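Local coordinates for 6-phosphogluconate dehydratase (PDB 2GP4), which probably catalyses the dehydration of 6-phosphogluconate to 2-keto-3-deoxy-6-phosphogluconate, and was crystallised here as the apo form without its iron-sulfur cluster, at residues D270-A282 against E404-D416. Numbering follows the deposited sequence.
Sequences DDPLREALNKMAA and EPKLLDGELRWVD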
ATOM      1  N   ASP A 270     -14.527 -20.057  -6.995  1.00 46.87           N
ATOM      2  CA  ASP A 270     -15.233 -21.329  -7.217  1.00 47.05           C
ATOM      3  C   ASP A 270     -14.564 -22.263  -8.237  1.00 46.85           C
ATOM      4  O   ASP A 270     -15.092 -23.337  -8.539  1.00 46.90           O
ATOM      5  CB  ASP A 270     -16.699 -21.074  -7.612  1.00 47.23           C
ATOM      6  CG  ASP A 270     -17.537 -20.510  -6.465  1.00 47.85           C
ATOM      7  OD1 ASP A 270     -17.039 -20.431  -5.316  1.00 48.23           O
ATOM      8  OD2 ASP A 270     -18.707 -20.146  -6.717  1.00 48.37           O
ATOM      9  N   ASP A 271     -13.405 -21.859  -8.751  1.00 46.59           N
ATOM     10  CA  ASP A 271     -12.709 -22.610  -9.797  1.00 46.41           C
ATOM     11  C   ASP A 271     -11.933 -23.818  -9.274  1.00 45.86           C
ATOM     12  O   ASP A 271     -11.320 -23.746  -8.212  1.00 45.93           O
ATOM     13  CB  ASP A 271     -11.768 -21.684 -10.567  1.00 46.68           C
ATOM     14  CG  ASP A 271     -12.511 -20.685 -11.440  1.00 47.79           C
ATOM     15  OD1 ASP A 271     -13.713 -20.435 -11.186  1.00 48.80           O
ATOM     16  OD2 ASP A 271     -11.892 -20.144 -12.383  1.00 48.87           O
ATOM     17  N   PRO A 272     -11.967 -24.942 -10.015  1.00 45.40           N
ATOM     18  CA  PRO A 272     -11.130 -26.093  -9.660  1.00 44.95           C
ATOM     19  C   PRO A 272      -9.623 -25.813  -9.718  1.00 44.47           C
ATOM     20  O   PRO A 272      -8.851 -26.538  -9.094  1.00 44.43           O
ATOM     21  CB  PRO A 272     -11.530 -27.162 -10.689  1.00 45.02           C
ATOM     22  CG  PRO A 272     -12.168 -26.420 -11.800  1.00 45.20           C
ATOM     23  CD  PRO A 272     -12.817 -25.221 -11.188  1.00 45.41           C
ATOM     24  N   LEU A 273      -9.211 -24.781 -10.456  1.00 43.94           N
ATOM     25  CA  LEU A 273      -7.815 -24.337 -10.429  1.00 43.41           C
ATOM     26  C   LEU A 273      -7.462 -23.762  -9.057  1.00 43.23           C
ATOM     27  O   LEU A 273      -6.403 -24.070  -8.504  1.00 43.09           O
ATOM     28  CB  LEU A 273      -7.524 -23.310 -11.532  1.00 43.42           C
ATOM     29  CG  LEU A 273      -6.108 -22.712 -11.576  1.00 43.19           C
ATOM     30  CD1 LEU A 273      -5.048 -23.779 -11.834  1.00 42.50           C
ATOM     31  CD2 LEU A 273      -6.009 -21.605 -12.608  1.00 43.20           C
ATOM     32  N   ARG A 274      -8.358 -22.930  -8.524  1.00 42.93           N
ATOM     33  CA  ARG A 274      -8.236 -22.408  -7.165  1.00 42.74           C
ATOM     34  C   ARG A 274      -8.101 -23.546  -6.151  1.00 42.63           C
ATOM     35  O   ARG A 274      -7.305 -23.452  -5.217  1.00 42.61           O
ATOM     36  CB  ARG A 274      -9.418 -21.480  -6.824  1.00 42.79           C
ATOM     37  CG  ARG A 274      -9.615 -21.152  -5.341  1.00 42.41           C
ATOM     38  CD  ARG A 274      -8.483 -20.326  -4.738  1.00 42.68           C
ATOM     39  NE  ARG A 274      -8.402 -18.979  -5.295  1.00 42.98           N
ATOM     40  CZ  ARG A 274      -7.343 -18.486  -5.929  1.00 43.55           C
ATOM     41  NH1 ARG A 274      -6.246 -19.216  -6.093  1.00 43.58           N
ATOM     42  NH2 ARG A 274      -7.373 -17.245  -6.396  1.00 43.59           N
ATOM     43  N   GLU A 275      -8.853 -24.627  -6.347  1.00 42.47           N
ATOM     44  CA  GLU A 275      -8.713 -25.783  -5.469  1.00 42.54           C
ATOM     45  C   GLU A 275      -7.311 -26.379  -5.570  1.00 42.06           C
ATOM     46  O   GLU A 275      -6.698 -26.682  -4.552  1.00 42.02           O
ATOM     47  CB  GLU A 275      -9.785 -26.849  -5.728  1.00 42.44           C
ATOM     48  CG  GLU A 275      -9.970 -27.785  -4.527  1.00 43.06           C
ATOM     49  CD  GLU A 275     -11.044 -28.845  -4.724  1.00 43.18           C
ATOM     50  OE1 GLU A 275     -12.182 -28.497  -5.113  1.00 43.84           O
ATOM     51  OE2 GLU A 275     -10.745 -30.032  -4.466  1.00 43.88           O
ATOM     52  N   ALA A 276      -6.806 -26.515  -6.795  1.00 41.81           N
ATOM     53  CA  ALA A 276      -5.456 -27.034  -7.030  1.00 41.52           C
ATOM     54  C   ALA A 276      -4.356 -26.133  -6.450  1.00 41.38           C
ATOM     55  O   ALA A 276      -3.373 -26.631  -5.902  1.00 41.14           O
ATOM     56  CB  ALA A 276      -5.230 -27.277  -8.520  1.00 41.49           C
ATOM     57  N   LEU A 277      -4.534 -24.817  -6.567  1.00 41.35           N
ATOM     58  CA  LEU A 277      -3.581 -23.844  -6.025  1.00 41.43           C
ATOM     59  C   LEU A 277      -3.538 -23.826  -4.499  1.00 41.60           C
ATOM     60  O   LEU A 277      -2.498 -23.524  -3.915  1.00 41.72           O
ATOM     61  CB  LEU A 277      -3.864 -22.440  -6.558  1.00 41.32           C
ATOM     62  CG  LEU A 277      -3.580 -22.163  -8.038  1.00 41.18           C
ATOM     63  CD1 LEU A 277      -4.019 -20.755  -8.386  1.00 40.38           C
ATOM     64  CD2 LEU A 277      -2.113 -22.371  -8.395  1.00 40.80           C
ATOM     65  N   ASN A 278      -4.665 -24.144  -3.863  1.00 41.66           N
ATOM     66  CA  ASN A 278      -4.714 -24.310  -2.412  1.00 41.84           C
ATOM     67  C   ASN A 278      -3.921 -25.535  -1.980  1.00 42.12           C
ATOM     68  O   ASN A 278      -3.284 -25.532  -0.924  1.00 42.13           O
ATOM     69  CB  ASN A 278      -6.159 -24.421  -1.913  1.00 41.68           C
ATOM     70  CG  ASN A 278      -6.962 -23.138  -2.123  1.00 41.78           C
ATOM     71  OD1 ASN A 278      -6.412 -22.032  -2.178  1.00 40.91           O
ATOM     72  ND2 ASN A 278      -8.275 -23.286  -2.238  1.00 41.96           N
ATOM     73  N   LYS A 279      -3.959 -26.576  -2.810  1.00 42.50           N
ATOM     74  CA  LYS A 279      -3.244 -27.815  -2.528  1.00 42.97           C
ATOM     75  C   LYS A 279      -1.742 -27.612  -2.700  1.00 43.20           C
ATOM     76  O   LYS A 279      -0.945 -28.105  -1.897  1.00 43.31           O
ATOM     77  CB  LYS A 279      -3.721 -28.950  -3.444  1.00 43.10           C
ATOM     78  CG  LYS A 279      -5.234 -29.055  -3.636  1.00 43.74           C
ATOM     79  CD  LYS A 279      -5.935 -29.737  -2.467  1.00 44.81           C
ATOM     80  CE  LYS A 279      -7.392 -30.040  -2.798  1.00 45.13           C
ATOM     81  NZ  LYS A 279      -7.525 -30.988  -3.946  1.00 45.90           N
HETATM   82  N   MSE A 280      -1.365 -26.884  -3.749  1.00 43.44           N
HETATM   83  CA  MSE A 280       0.039 -26.615  -4.038  1.00 43.69           C
HETATM   84  C   MSE A 280       0.668 -25.746  -2.951  1.00 43.28           C
HETATM   85  O   MSE A 280       1.804 -25.982  -2.541  1.00 43.07           O
HETATM   86  CB  MSE A 280       0.193 -25.958  -5.411  1.00 44.32           C
HETATM   87  CG  MSE A 280       1.629 -25.861  -5.889  1.00 45.53           C
HETATM   88 SE   MSE A 280       2.386 -27.625  -6.191  1.00 51.23          SE
HETATM   89  CE  MSE A 280       4.282 -27.211  -5.955  1.00 47.16           C
ATOM     90  N   ALA A 281      -0.082 -24.751  -2.486  1.00 42.91           N
ATOM     91  CA  ALA A 281       0.367 -23.886  -1.398  1.00 42.78           C
ATOM     92  C   ALA A 281       0.747 -24.699  -0.161  1.00 42.67           C
ATOM     93  O   ALA A 281       1.789 -24.451   0.435  1.00 42.51           O
ATOM     94  CB  ALA A 281      -0.692 -22.849  -1.061  1.00 42.65           C
ATOM     95  N   ALA A 282      -0.090 -25.677   0.195  1.00 42.66           N
ATOM     96  CA  ALA A 282       0.159 -26.572   1.333  1.00 42.64           C
ATOM     97  C   ALA A 282       1.429 -27.399   1.163  1.00 42.64           C
ATOM     98  O   ALA A 282       2.258 -27.459   2.070  1.00 42.60           O
ATOM     99  CB  ALA A 282      -1.043 -27.492   1.576  1.00 42.59           C
ATOM    100  N   GLU A 404       2.205 -18.271 -15.506  1.00 26.26           N
ATOM    101  CA  GLU A 404       0.809 -18.312 -15.089  1.00 26.76           C
ATOM    102  C   GLU A 404       0.337 -19.740 -14.862  1.00 26.78           C
ATOM    103  O   GLU A 404       0.656 -20.626 -15.657  1.00 26.59           O
ATOM    104  CB  GLU A 404      -0.086 -17.646 -16.136  1.00 26.71           C
ATOM    105  CG  GLU A 404       0.156 -16.165 -16.331  1.00 27.14           C
ATOM    106  CD  GLU A 404      -0.878 -15.518 -17.246  1.00 27.66           C
ATOM    107  OE1 GLU A 404      -1.075 -16.002 -18.385  1.00 27.99           O
ATOM    108  OE2 GLU A 404      -1.491 -14.515 -16.817  1.00 28.59           O
ATOM    109  N   PRO A 405      -0.437 -19.965 -13.779  1.00 27.04           N
ATOM    110  CA  PRO A 405      -0.960 -21.293 -13.484  1.00 27.26           C
ATOM    111  C   PRO A 405      -2.100 -21.693 -14.413  1.00 27.47           C
ATOM    112  O   PRO A 405      -2.913 -20.860 -14.806  1.00 27.41           O
ATOM    113  CB  PRO A 405      -1.455 -21.165 -12.043  1.00 27.39           C
ATOM    114  CG  PRO A 405      -1.770 -19.716 -11.874  1.00 27.22           C
ATOM    115  CD  PRO A 405      -0.847 -18.966 -12.772  1.00 26.87           C
ATOM    116  N   LYS A 406      -2.134 -22.973 -14.763  1.00 27.88           N
ATOM    117  CA  LYS A 406      -3.167 -23.535 -15.618  1.00 28.42           C
ATOM    118  C   LYS A 406      -3.540 -24.906 -15.094  1.00 28.47           C
ATOM    119  O   LYS A 406      -2.696 -25.614 -14.547  1.00 28.48           O
ATOM    120  CB  LYS A 406      -2.673 -23.667 -17.067  1.00 28.39           C
ATOM    121  CG  LYS A 406      -2.398 -22.355 -17.792  1.00 28.96           C
ATOM    122  CD  LYS A 406      -3.659 -21.737 -18.366  1.00 30.20           C
ATOM    123  CE  LYS A 406      -3.315 -20.555 -19.252  1.00 31.00           C
ATOM    124  NZ  LYS A 406      -4.470 -19.642 -19.417  1.00 32.02           N
ATOM    125  N   LEU A 407      -4.801 -25.278 -15.269  1.00 28.69           N
ATOM    126  CA  LEU A 407      -5.241 -26.624 -14.954  1.00 29.19           C
ATOM    127  C   LEU A 407      -5.549 -27.359 -16.259  1.00 29.36           C
ATOM    128  O   LEU A 407      -6.675 -27.318 -16.764  1.00 29.23           O
ATOM    129  CB  LEU A 407      -6.449 -26.589 -14.014  1.00 29.27           C
ATOM    130  CG  LEU A 407      -6.873 -27.879 -13.310  1.00 29.48           C
ATOM    131  CD1 LEU A 407      -5.777 -28.425 -12.402  1.00 28.92           C
ATOM    132  CD2 LEU A 407      -8.154 -27.632 -12.520  1.00 29.27           C
ATOM    133  N   LEU A 408      -4.527 -28.016 -16.803  1.00 29.57           N
ATOM    134  CA  LEU A 408      -4.619 -28.669 -18.109  1.00 30.15           C
ATOM    135  C   LEU A 408      -4.743 -30.182 -17.963  1.00 30.38           C
ATOM    136  O   LEU A 408      -3.867 -30.832 -17.394  1.00 30.35           O
ATOM    137  CB  LEU A 408      -3.407 -28.319 -18.982  1.00 30.10           C
ATOM    138  CG  LEU A 408      -2.987 -26.848 -19.124  1.00 30.32           C
ATOM    139  CD1 LEU A 408      -1.628 -26.730 -19.803  1.00 30.39           C
ATOM    140  CD2 LEU A 408      -4.017 -26.032 -19.874  1.00 29.57           C
ATOM    141  N   ASP A 409      -5.838 -30.730 -18.488  1.00 30.73           N
ATOM    142  CA  ASP A 409      -6.187 -32.147 -18.310  1.00 31.05           C
ATOM    143  C   ASP A 409      -6.144 -32.572 -16.833  1.00 31.07           C
ATOM    144  O   ASP A 409      -5.676 -33.664 -16.496  1.00 30.70           O
ATOM    145  CB  ASP A 409      -5.307 -33.050 -19.187  1.00 31.16           C
ATOM    146  CG  ASP A 409      -5.574 -32.863 -20.672  1.00 31.59           C
ATOM    147  OD1 ASP A 409      -6.756 -32.894 -21.082  1.00 32.27           O
ATOM    148  OD2 ASP A 409      -4.602 -32.691 -21.433  1.00 31.28           O
ATOM    149  N   GLY A 410      -6.632 -31.681 -15.967  1.00 31.16           N
ATOM    150  CA  GLY A 410      -6.686 -31.923 -14.531  1.00 31.44           C
ATOM    151  C   GLY A 410      -5.360 -31.727 -13.817  1.00 31.74           C
ATOM    152  O   GLY A 410      -5.290 -31.837 -12.595  1.00 31.90           O
ATOM    153  N   GLU A 411      -4.310 -31.428 -14.576  1.00 31.80           N
ATOM    154  CA  GLU A 411      -2.964 -31.286 -14.023  1.00 31.87           C
ATOM    155  C   GLU A 411      -2.549 -29.816 -13.915  1.00 31.60           C
ATOM    156  O   GLU A 411      -2.606 -29.067 -14.890  1.00 31.39           O
ATOM    157  CB  GLU A 411      -1.956 -32.083 -14.863  1.00 31.72           C
ATOM    158  CG  GLU A 411      -0.527 -32.048 -14.343  1.00 32.02           C
ATOM    159  CD  GLU A 411       0.456 -32.802 -15.232  1.00 32.36           C
ATOM    160  OE1 GLU A 411       0.014 -33.624 -16.067  1.00 32.76           O
ATOM    161  OE2 GLU A 411       1.678 -32.572 -15.089  1.00 32.68           O
ATOM    162  N   LEU A 412      -2.127 -29.420 -12.718  1.00 31.53           N
ATOM    163  CA  LEU A 412      -1.692 -28.056 -12.466  1.00 31.55           C
ATOM    164  C   LEU A 412      -0.309 -27.797 -13.064  1.00 31.49           C
ATOM    165  O   LEU A 412       0.672 -28.420 -12.660  1.00 31.53           O
ATOM    166  CB  LEU A 412      -1.702 -27.762 -10.963  1.00 31.56           C
ATOM    167  CG  LEU A 412      -1.059 -26.467 -10.448  1.00 31.77           C
ATOM    168  CD1 LEU A 412      -1.739 -25.226 -11.017  1.00 31.08           C
ATOM    169  CD2 LEU A 412      -1.077 -26.448  -8.921  1.00 31.67           C
ATOM    170  N   ARG A 413      -0.249 -26.878 -14.028  1.00 31.24           N
ATOM    171  CA  ARG A 413       1.003 -26.518 -14.687  1.00 31.22           C
ATOM    172  C   ARG A 413       1.190 -25.009 -14.720  1.00 31.02           C
ATOM    173  O   ARG A 413       0.216 -24.254 -14.779  1.00 31.05           O
ATOM    174  CB  ARG A 413       1.033 -27.023 -16.131  1.00 31.38           C
ATOM    175  CG  ARG A 413       0.621 -28.470 -16.340  1.00 32.21           C
ATOM    176  CD  ARG A 413       0.771 -28.839 -17.799  1.00 32.66           C
ATOM    177  NE  ARG A 413       2.176 -28.894 -18.186  1.00 32.42           N
ATOM    178  CZ  ARG A 413       2.850 -30.017 -18.400  1.00 32.39           C
ATOM    179  NH1 ARG A 413       2.249 -31.195 -18.283  1.00 32.43           N
ATOM    180  NH2 ARG A 413       4.128 -29.960 -18.736  1.00 32.55           N
ATOM    181  N   TRP A 414       2.446 -24.578 -14.695  1.00 30.59           N
ATOM    182  CA  TRP A 414       2.777 -23.175 -14.924  1.00 30.24           C
ATOM    183  C   TRP A 414       3.297 -22.983 -16.350  1.00 30.10           C
ATOM    184  O   TRP A 414       4.169 -23.721 -16.812  1.00 30.14           O
ATOM    185  CB  TRP A 414       3.762 -22.664 -13.869  1.00 30.05           C
ATOM    186  CG  TRP A 414       3.066 -22.091 -12.649  1.00 29.99           C
ATOM    187  CD1 TRP A 414       2.722 -20.782 -12.443  1.00 29.32           C
ATOM    188  CD2 TRP A 414       2.622 -22.806 -11.486  1.00 29.48           C
ATOM    189  NE1 TRP A 414       2.099 -20.638 -11.230  1.00 29.06           N
ATOM    190  CE2 TRP A 414       2.024 -21.861 -10.618  1.00 29.61           C
ATOM    191  CE3 TRP A 414       2.668 -24.152 -11.093  1.00 29.50           C
ATOM    192  CZ2 TRP A 414       1.474 -22.220  -9.376  1.00 29.87           C
ATOM    193  CZ3 TRP A 414       2.121 -24.510  -9.856  1.00 29.68           C
ATOM    194  CH2 TRP A 414       1.533 -23.544  -9.013  1.00 29.90           C
ATOM    195  N   VAL A 415       2.722 -22.012 -17.054  1.00 29.81           N
ATOM    196  CA  VAL A 415       3.060 -21.758 -18.456  1.00 29.75           C
ATOM    197  C   VAL A 415       3.556 -20.324 -18.645  1.00 29.59           C
ATOM    198  O   VAL A 415       3.368 -19.483 -17.768  1.00 29.56           O
ATOM    199  CB  VAL A 415       1.858 -22.037 -19.410  1.00 29.66           C
ATOM    200  CG1 VAL A 415       1.468 -23.511 -19.377  1.00 29.61           C
ATOM    201  CG2 VAL A 415       0.668 -21.165 -19.051  1.00 29.85           C
ATOM    202  N   ASP A 416       4.188 -20.054 -19.784  1.00 29.47           N
ATOM    203  CA  ASP A 416       4.678 -18.716 -20.100  1.00 29.60           C
ATOM    204  C   ASP A 416       3.540 -17.710 -20.194  1.00 29.44           C
ATOM    205  O   ASP A 416       2.531 -17.963 -20.853  1.00 29.34           O
ATOM    206  CB  ASP A 416       5.466 -18.717 -21.410  1.00 29.86           C
ATOM    207  CG  ASP A 416       6.950 -18.993 -21.210  1.00 30.78           C
ATOM    208  OD1 ASP A 416       7.351 -19.505 -20.139  1.00 31.62           O
ATOM    209  OD2 ASP A 416       7.720 -18.692 -22.145  1.00 32.15           O
TER
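Leu273 and Leu412 meet methyl to methyl, CD1 to CD1 at 3.7 Å, their side chains crossing at about a right angle where helix 272-282 rests on one face of a separate two-stranded antiparallel hairpin, about 28 Å from the centre of the chain. The strands 404-408 and 411-416, joined by a type I' turn from Leu408 to Glu411, put Pro405, Leu407, Leu412 and Trp414 on that face, while Arg413 and Glu411 point away. Leu412 is one bump, fitting between Leu273, Ala276, Leu277 and Met280, with its CD2 3.8 Å from Met280 CB. The small Ala276 suits its place because a bare methyl lets Leu407 and Leu412 come close to the helix. Leu407, the other bump, with CG anti to its own N (chi1 -166°), sends CD2 onto the first turn, 3.6 Å from Pro272 C, and offers CB to Leu273 CD1. Farther along the helix, Leu277 CD2 fills the hollow between Pro405 CB (3.9 Å) and the Trp414 ring, 3.7 Å from CZ2. Pro405 CB also covers one face of that indole, near its rim, and Met280 (present as selenomethionine) meets its edge through CG, 3.9 Å from CH2. The indole NE1 bonds instead to the carbonyl of Pro262, and Lys406 NZ to that of Leu228, so the hairpin is also tied to other parts of the same chain. No hydrogen bond or salt bridge joins helix to hairpin: the strands pair with each other, the backbone of Leu407 bonds to Glu229, and shape and buried hydrocarbon hold the two elements together.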